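Local atomic coordinates of cytolethal distending toxin subunit B (Escherichia coli, PDB entry 2F1N), a protein that nicks DNA as the endonuclease subunit of a tripartite bacterial toxin and very probably damages the DNA of intoxicated cells, which arrest at G2/M. Residues Phe97-Ala102 with Arg106-Leu111; Phe121-Val126 with Arg131-Ile136. One frame throughout, in Å; residues are numbered along the deposited sequence.

Contact 1: residues Phe97-Ala102 with Arg106-Leu111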
ATOM      1  N   PHE A  97       6.271  -9.332  -0.387  1.00  8.93           N
ATOM      2  CA  PHE A  97       5.034 -10.124  -0.473  1.00  9.97           C
ATOM      3  C   PHE A  97       4.741 -10.817   0.832  1.00 10.53           C
ATOM      4  O   PHE A  97       5.632 -11.480   1.372  1.00 10.76           O
ATOM      5  CB  PHE A  97       5.146 -11.136  -1.632  1.00 11.18           C
ATOM      6  CG  PHE A  97       3.802 -11.620  -2.127  1.00 15.17           C
ATOM      7  CD1 PHE A  97       3.138 -12.598  -1.465  1.00 20.14           C
ATOM      8  CD2 PHE A  97       3.214 -11.037  -3.273  1.00 19.38           C
ATOM      9  CE1 PHE A  97       1.877 -13.034  -1.888  1.00 19.79           C
ATOM     10  CE2 PHE A  97       1.928 -11.481  -3.714  1.00 19.60           C
ATOM     11  CZ  PHE A  97       1.286 -12.464  -2.992  1.00 21.02           C
ATOM     12  N   SER A  98       3.491 -10.733   1.302  1.00 11.60           N
ATOM     13  CA  SER A  98       3.108 -11.460   2.520  1.00 13.64           C
ATOM     14  C   SER A  98       1.971 -12.403   2.205  1.00 14.90           C
ATOM     15  O   SER A  98       0.877 -11.938   1.925  1.00 13.43           O
ATOM     16  CB  SER A  98       2.624 -10.538   3.630  1.00 15.03           C
ATOM     17  OG  SER A  98       3.678  -9.692   4.003  1.00 24.31           O
ATOM     18  N   ALA A  99       2.251 -13.697   2.230  1.00 17.67           N
ATOM     19  CA  ALA A  99       1.210 -14.707   2.214  1.00 23.05           C
ATOM     20  C   ALA A  99       0.538 -14.655   3.603  1.00 26.31           C
ATOM     21  O   ALA A  99       1.133 -15.012   4.629  1.00 28.25           O
ATOM     22  CB  ALA A  99       1.823 -16.058   1.943  1.00 24.11           C
ATOM     23  N   VAL A 100      -0.675 -14.154   3.642  1.00 29.78           N
ATOM     24  CA  VAL A 100      -1.396 -13.992   4.891  1.00 34.24           C
ATOM     25  C   VAL A 100      -1.952 -15.364   5.222  1.00 37.74           C
ATOM     26  O   VAL A 100      -1.714 -15.888   6.307  1.00 39.17           O
ATOM     27  CB  VAL A 100      -2.500 -12.928   4.747  1.00 34.19           C
ATOM     28  CG1 VAL A 100      -3.476 -12.968   5.925  1.00 35.40           C
ATOM     29  CG2 VAL A 100      -1.842 -11.526   4.620  1.00 33.94           C
ATOM     30  N   ASP A 101      -2.663 -15.946   4.263  1.00 40.91           N
ATOM     31  CA  ASP A 101      -3.054 -17.341   4.387  1.00 44.46           C
ATOM     32  C   ASP A 101      -2.084 -18.190   3.590  1.00 45.51           C
ATOM     33  O   ASP A 101      -1.826 -17.945   2.401  1.00 46.03           O
ATOM     34  CB  ASP A 101      -4.494 -17.582   3.924  1.00 44.38           C
ATOM     35  CG  ASP A 101      -5.460 -16.519   4.423  1.00 45.95           C
ATOM     36  OD1 ASP A 101      -5.588 -16.299   5.654  1.00 48.17           O
ATOM     37  OD2 ASP A 101      -6.155 -15.854   3.634  1.00 48.66           O
ATOM     38  N   ALA A 102      -1.530 -19.175   4.284  1.00 47.34           N
ATOM     39  CA  ALA A 102      -0.809 -20.253   3.641  1.00 48.38           C
ATOM     40  C   ALA A 102      -1.799 -21.285   3.065  1.00 48.78           C
ATOM     41  O   ALA A 102      -1.386 -22.352   2.588  1.00 48.73           O
ATOM     42  CB  ALA A 102       0.140 -20.898   4.634  1.00 48.52           C
ATOM     43  N   ARG A 106      -6.607 -15.506  -0.369  1.00 28.22           N
ATOM     44  CA  ARG A 106      -7.419 -14.462  -1.007  1.00 25.75           C
ATOM     45  C   ARG A 106      -7.263 -13.092  -0.346  1.00 21.31           C
ATOM     46  O   ARG A 106      -7.945 -12.115  -0.712  1.00 19.79           O
ATOM     47  CB  ARG A 106      -8.895 -14.877  -1.027  1.00 26.86           C
ATOM     48  CG  ARG A 106      -9.294 -15.588  -2.350  1.00 32.24           C
ATOM     49  CD  ARG A 106     -10.706 -16.128  -2.384  1.00 40.11           C
ATOM     50  NE  ARG A 106     -10.846 -17.241  -1.448  1.00 45.49           N
ATOM     51  CZ  ARG A 106     -10.797 -18.523  -1.801  1.00 47.89           C
ATOM     52  NH1 ARG A 106     -10.616 -18.859  -3.078  1.00 50.03           N
ATOM     53  NH2 ARG A 106     -10.926 -19.472  -0.880  1.00 49.42           N
ATOM     54  N   VAL A 107      -6.402 -13.018   0.659  1.00 18.96           N
ATOM     55  CA  VAL A 107      -6.197 -11.742   1.355  1.00 16.80           C
ATOM     56  C   VAL A 107      -4.691 -11.441   1.520  1.00 15.69           C
ATOM     57  O   VAL A 107      -4.268 -10.734   2.450  1.00 15.50           O
ATOM     58  CB  VAL A 107      -7.058 -11.631   2.699  1.00 17.05           C
ATOM     59  CG1 VAL A 107      -8.561 -11.755   2.412  1.00 20.38           C
ATOM     60  CG2 VAL A 107      -6.634 -12.644   3.742  1.00 19.92           C
ATOM     61  N   ASN A 108      -3.893 -11.894   0.542  1.00 13.25           N
ATOM     62  CA  ASN A 108      -2.442 -11.601   0.617  1.00 12.70           C
ATOM     63  C   ASN A 108      -2.143 -10.139   0.339  1.00 10.56           C
ATOM     64  O   ASN A 108      -2.901  -9.468  -0.311  1.00 11.69           O
ATOM     65  CB  ASN A 108      -1.653 -12.511  -0.310  1.00 13.89           C
ATOM     66  CG  ASN A 108      -1.778 -13.974   0.090  1.00 14.79           C
ATOM     67  OD1 ASN A 108      -1.980 -14.284   1.248  1.00 15.89           O
ATOM     68  ND2 ASN A 108      -1.541 -14.858  -0.849  1.00 15.97           N
ATOM     69  N   LEU A 109      -1.007  -9.670   0.845  1.00 10.57           N
ATOM     70  CA  LEU A 109      -0.597  -8.263   0.679  1.00 11.09           C
ATOM     71  C   LEU A 109       0.719  -8.147  -0.040  1.00 10.61           C
ATOM     72  O   LEU A 109       1.578  -9.034   0.073  1.00 10.81           O
ATOM     73  CB  LEU A 109      -0.405  -7.600   2.048  1.00 11.17           C
ATOM     74  CG  LEU A 109      -1.673  -7.413   2.866  1.00 11.11           C
ATOM     75  CD1 LEU A 109      -1.213  -7.148   4.319  1.00 14.12           C
ATOM     76  CD2 LEU A 109      -2.553  -6.340   2.319  1.00  8.98           C
ATOM     77  N   ALA A 110       0.871  -7.048  -0.789  1.00 10.22           N
ATOM     78  CA  ALA A 110       2.193  -6.751  -1.399  1.00  9.85           C
ATOM     79  C   ALA A 110       2.467  -5.268  -1.541  1.00 10.66           C
ATOM     80  O   ALA A 110       1.548  -4.448  -1.600  1.00  9.55           O
ATOM     81  CB  ALA A 110       2.340  -7.449  -2.818  1.00 11.12           C
ATOM     82  N   LEU A 111       3.754  -4.963  -1.606  1.00  9.97           N
ATOM     83  CA  LEU A 111       4.242  -3.664  -2.095  1.00 11.28           C
ATOM     84  C   LEU A 111       5.224  -3.942  -3.220  1.00  9.83           C
ATOM     85  O   LEU A 111       6.099  -4.827  -3.112  1.00 11.55           O
ATOM     86  CB  LEU A 111       4.919  -2.937  -0.954  1.00 11.61           C
ATOM     87  CG  LEU A 111       4.047  -2.283   0.101  1.00 14.52           C
ATOM     88  CD1 LEU A 111       4.881  -2.108   1.401  1.00 17.07           C
ATOM     89  CD2 LEU A 111       3.614  -0.896  -0.439  1.00 10.06           C
TER
HETATM   90  O   HOH W   1      -4.509 -14.874   2.002  1.00 26.94           O

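Contact 2: residues Phe121-Val126 with Arg131-Ile136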
ATOM      1  N   PHE A 121       9.052  -3.109   7.236  1.00 10.86           N
ATOM      2  CA  PHE A 121       8.228  -3.092   8.476  1.00 12.65           C
ATOM      3  C   PHE A 121       7.074  -4.117   8.376  1.00 13.24           C
ATOM      4  O   PHE A 121       6.388  -4.172   7.370  1.00 14.36           O
ATOM      5  CB  PHE A 121       7.614  -1.731   8.754  1.00 12.54           C
ATOM      6  CG  PHE A 121       8.618  -0.624   8.829  1.00 12.90           C
ATOM      7  CD1 PHE A 121       9.702  -0.701   9.680  1.00 14.63           C
ATOM      8  CD2 PHE A 121       8.508   0.472   7.983  1.00 14.45           C
ATOM      9  CE1 PHE A 121      10.659   0.349   9.730  1.00 15.45           C
ATOM     10  CE2 PHE A 121       9.475   1.492   8.021  1.00 12.92           C
ATOM     11  CZ  PHE A 121      10.520   1.427   8.901  1.00 15.93           C
ATOM     12  N   VAL A 122       6.880  -4.898   9.436  1.00 13.77           N
ATOM     13  CA  VAL A 122       5.780  -5.830   9.505  1.00 14.37           C
ATOM     14  C   VAL A 122       5.124  -5.619  10.860  1.00 15.00           C
ATOM     15  O   VAL A 122       5.732  -5.914  11.906  1.00 15.24           O
ATOM     16  CB  VAL A 122       6.261  -7.278   9.477  1.00 16.67           C
ATOM     17  CG1 VAL A 122       5.026  -8.137   9.243  1.00 18.77           C
ATOM     18  CG2 VAL A 122       7.311  -7.491   8.365  1.00 19.70           C
ATOM     19  N   LEU A 123       3.912  -5.079  10.848  1.00 12.68           N
ATOM     20  CA  LEU A 123       3.169  -4.809  12.071  1.00 12.96           C
ATOM     21  C   LEU A 123       1.966  -5.785  12.174  1.00 13.61           C
ATOM     22  O   LEU A 123       1.333  -6.151  11.173  1.00 14.54           O
ATOM     23  CB  LEU A 123       2.720  -3.335  12.133  1.00 13.17           C
ATOM     24  CG  LEU A 123       3.797  -2.285  11.706  1.00 15.41           C
ATOM     25  CD1 LEU A 123       3.289  -0.886  11.870  1.00 17.16           C
ATOM     26  CD2 LEU A 123       5.137  -2.426  12.445  1.00 20.08           C
ATOM     27  N   SER A 124       1.682  -6.203  13.404  1.00 13.91           N
ATOM     28  CA  SER A 124       0.670  -7.215  13.669  1.00 13.95           C
ATOM     29  C   SER A 124      -0.737  -6.696  13.414  1.00 13.27           C
ATOM     30  O   SER A 124      -1.009  -5.497  13.496  1.00 12.60           O
ATOM     31  CB  SER A 124       0.827  -7.708  15.125  1.00 14.58           C
ATOM     32  OG  SER A 124       2.116  -8.318  15.215  1.00 18.55           O
ATOM     33  N   PRO A 125      -1.652  -7.608  13.074  1.00 13.04           N
ATOM     34  CA  PRO A 125      -3.057  -7.240  12.941  1.00 14.08           C
ATOM     35  C   PRO A 125      -3.539  -6.613  14.229  1.00 13.64           C
ATOM     36  O   PRO A 125      -3.064  -6.997  15.308  1.00 13.96           O
ATOM     37  CB  PRO A 125      -3.764  -8.603  12.781  1.00 13.26           C
ATOM     38  CG  PRO A 125      -2.707  -9.494  12.170  1.00 14.03           C
ATOM     39  CD  PRO A 125      -1.395  -9.034  12.783  1.00 13.17           C
ATOM     40  N   VAL A 126      -4.468  -5.696  14.112  1.00 14.85           N
ATOM     41  CA  VAL A 126      -4.992  -4.977  15.284  1.00 18.86           C
ATOM     42  C   VAL A 126      -6.299  -5.553  15.779  1.00 19.75           C
ATOM     43  O   VAL A 126      -6.831  -5.101  16.803  1.00 19.97           O
ATOM     44  CB  VAL A 126      -5.154  -3.473  15.001  1.00 18.49           C
ATOM     45  CG1 VAL A 126      -5.535  -2.751  16.265  1.00 25.40           C
ATOM     46  CG2 VAL A 126      -3.817  -2.903  14.450  1.00 19.69           C
ATOM     47  N   ARG A 131      -5.877  -8.189   8.891  1.00 13.32           N
ATOM     48  CA  ARG A 131      -4.625  -8.397   8.171  1.00 12.89           C
ATOM     49  C   ARG A 131      -3.523  -7.622   8.917  1.00 11.85           C
ATOM     50  O   ARG A 131      -3.829  -6.708   9.664  1.00 11.47           O
ATOM     51  CB  ARG A 131      -4.755  -7.806   6.752  1.00 11.64           C
ATOM     52  CG  ARG A 131      -5.084  -8.836   5.707  1.00 15.75           C
ATOM     53  CD  ARG A 131      -6.455  -9.315   5.851  1.00 14.60           C
ATOM     54  NE  ARG A 131      -7.491  -8.295   5.554  1.00 12.83           N
ATOM     55  CZ  ARG A 131      -8.801  -8.582   5.375  1.00 15.66           C
ATOM     56  NH1 ARG A 131      -9.258  -9.848   5.504  1.00 15.36           N
ATOM     57  NH2 ARG A 131      -9.662  -7.619   5.080  1.00 13.87           N
ATOM     58  N   PRO A 132      -2.266  -8.010   8.725  1.00 12.38           N
ATOM     59  CA  PRO A 132      -1.126  -7.223   9.226  1.00 11.48           C
ATOM     60  C   PRO A 132      -0.953  -5.969   8.405  1.00 11.28           C
ATOM     61  O   PRO A 132      -1.669  -5.752   7.423  1.00 12.24           O
ATOM     62  CB  PRO A 132       0.079  -8.173   9.009  1.00 11.79           C
ATOM     63  CG  PRO A 132      -0.296  -8.955   7.771  1.00 13.44           C
ATOM     64  CD  PRO A 132      -1.821  -9.149   7.889  1.00 12.73           C
ATOM     65  N   LEU A 133      -0.005  -5.119   8.824  1.00 11.10           N
ATOM     66  CA  LEU A 133       0.479  -3.991   8.019  1.00 12.26           C
ATOM     67  C   LEU A 133       1.851  -4.309   7.453  1.00 12.22           C
ATOM     68  O   LEU A 133       2.705  -4.679   8.192  1.00 14.22           O
ATOM     69  CB  LEU A 133       0.587  -2.740   8.911  1.00 11.99           C
ATOM     70  CG  LEU A 133      -0.815  -2.168   9.153  1.00 13.63           C
ATOM     71  CD1 LEU A 133      -0.815  -1.198  10.340  1.00 17.50           C
ATOM     72  CD2 LEU A 133      -1.373  -1.490   7.896  1.00 19.07           C
ATOM     73  N   LEU A 134       2.040  -4.164   6.148  1.00 11.43           N
ATOM     74  CA  LEU A 134       3.348  -4.431   5.556  1.00 11.21           C
ATOM     75  C   LEU A 134       3.818  -3.094   5.034  1.00 11.55           C
ATOM     76  O   LEU A 134       3.067  -2.434   4.338  1.00 11.23           O
ATOM     77  CB  LEU A 134       3.198  -5.447   4.427  1.00 11.77           C
ATOM     78  CG  LEU A 134       4.335  -5.602   3.392  1.00 11.32           C
ATOM     79  CD1 LEU A 134       5.554  -6.191   4.105  1.00 15.83           C
ATOM     80  CD2 LEU A 134       3.856  -6.503   2.211  1.00 15.07           C
ATOM     81  N   GLY A 135       5.054  -2.714   5.360  1.00 11.85           N
ATOM     82  CA  GLY A 135       5.557  -1.416   4.905  1.00 12.30           C
ATOM     83  C   GLY A 135       7.020  -1.490   4.473  1.00 10.96           C
ATOM     84  O   GLY A 135       7.745  -2.403   4.890  1.00 11.58           O
ATOM     85  N   ILE A 136       7.450  -0.515   3.644  1.00  9.77           N
ATOM     86  CA  ILE A 136       8.878  -0.376   3.333  1.00  9.44           C
ATOM     87  C   ILE A 136       9.300   1.078   3.597  1.00 10.76           C
ATOM     88  O   ILE A 136       8.501   1.995   3.465  1.00 11.36           O
ATOM     89  CB  ILE A 136       9.206  -0.755   1.865  1.00  9.85           C
ATOM     90  CG1 ILE A 136       8.495   0.158   0.873  1.00 13.06           C
ATOM     91  CG2 ILE A 136       8.792  -2.279   1.638  1.00 10.62           C
ATOM     92  CD1 ILE A 136       8.848  -0.130  -0.579  1.00 15.05           C
TER
HETATM   93  O   HOH W   2      -5.844  -5.944  11.544  1.00 13.43           O

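Contact 1: residues Phe97-Ala102 with Arg106-Leu111
Asn108 OD1 is held from two directions: Val100 N donates to it at 2.7 Å, and a bridging water donates to it as well. The Val100 N-H arrives from above the amide plane, about 38° out of it, and the bond is bent. That same water sits at a junction, accepting from the backbone N of Asp101 and of Val107 while donating to Asp101 OD2, so four protein atoms from both arms fix its position. Asn108 gets its amide there because CG stands anti to its own carbonyl carbon (chi1 -63°), which carries OD1 across to the facing chain; ND2 is taken by Gly57 O. The Phe97 ring lies next to this amide with the two planes steeply inclined, 72° apart, and its CE1 is 3.9 Å from Asn108 CB. Over one face of the ring, near its centre, stands Leu109 O, while Ala110 CB approaches Phe97 CD2 obliquely at 3.7 Å. Toward the turn, Val100 and Val107 cross at about a right angle, Val100 CG1 meeting Val107 CG2 at 3.9 Å. The strands themselves begin to pair at Ser98 and Leu109: Ser98 N gives Leu109 O a nearly straight bond of 2.8 Å, and Leu109 N returns one to Ser98 O at 3.1 Å. On the turn side of that pair an asparagine side chain and a water take over the cross-links, closing a beta hairpin between strands 92-98 and 109-113 of one sheet of the DNase I-like fold.

Contact 2: residues Phe121-Val126 with Arg131-Ile136
Pro125 and Pro132 meet obliquely just outside the paired strands, after one ends and before the other begins, Pro125 CD lying 4.1 Å from Pro132 CB. The Pro125 ring also leans on the peptide before Pro132, with CG next to Pro132 N, and its CA points a C-H at Arg131 O. The same Pro132 CB also comes to 3.2 Å from Leu123 O. Farther along, Leu123 and Leu133 are a hydrogen-bonded pair whose side chains project from the same face of the sheet and touch at the base, CB to CB 3.9 Å. Both side chains run on to helix 156-168, where each touches Glu162. Phe121 leaves from this face too, opposite Gly135, and its ring meets Phe166 and Phe167 edge-to-face. Leu134 points to the other face; with CG anti to the backbone N (chi1 163°), it brings CD1 back to 3.9 Å from Phe121 O. Four backbone bonds tie the strands, among them Phe121 N to Gly135 O at 2.8 Å and Leu123 N to Leu133 O. Past them, a water joins Val126 N to Arg131 O. Between these strands, then, polarity belongs to the backbone: reciprocal peptide bonds set the register, and the apolar side chains are left to pack against the helix and the facing sheet.

Overall arrangement
Contact 1 closes before contact 2 opens, and strand 109-113 leads directly to strand 119-123, so two beta hairpins follow one another along the chain. They belong to different sheets: 92-98 and 109-113 lie within the eight-stranded one, whereas 119-123 is an edge strand of the six-stranded one, with 133-138 beside it. Their centres are about 11 Å apart and the hairpins touch face to face, Leu109 CD1 reaching Pro132 O at 3.4 Å and Leu111 CD1 reaching Leu134 O at 3.5 Å. Chain continuity and side-chain packing thus join the two sheets of the beta sandwich characteristic of DNase I-like nucleases, with helix 156-168 covering the far side of contact 2.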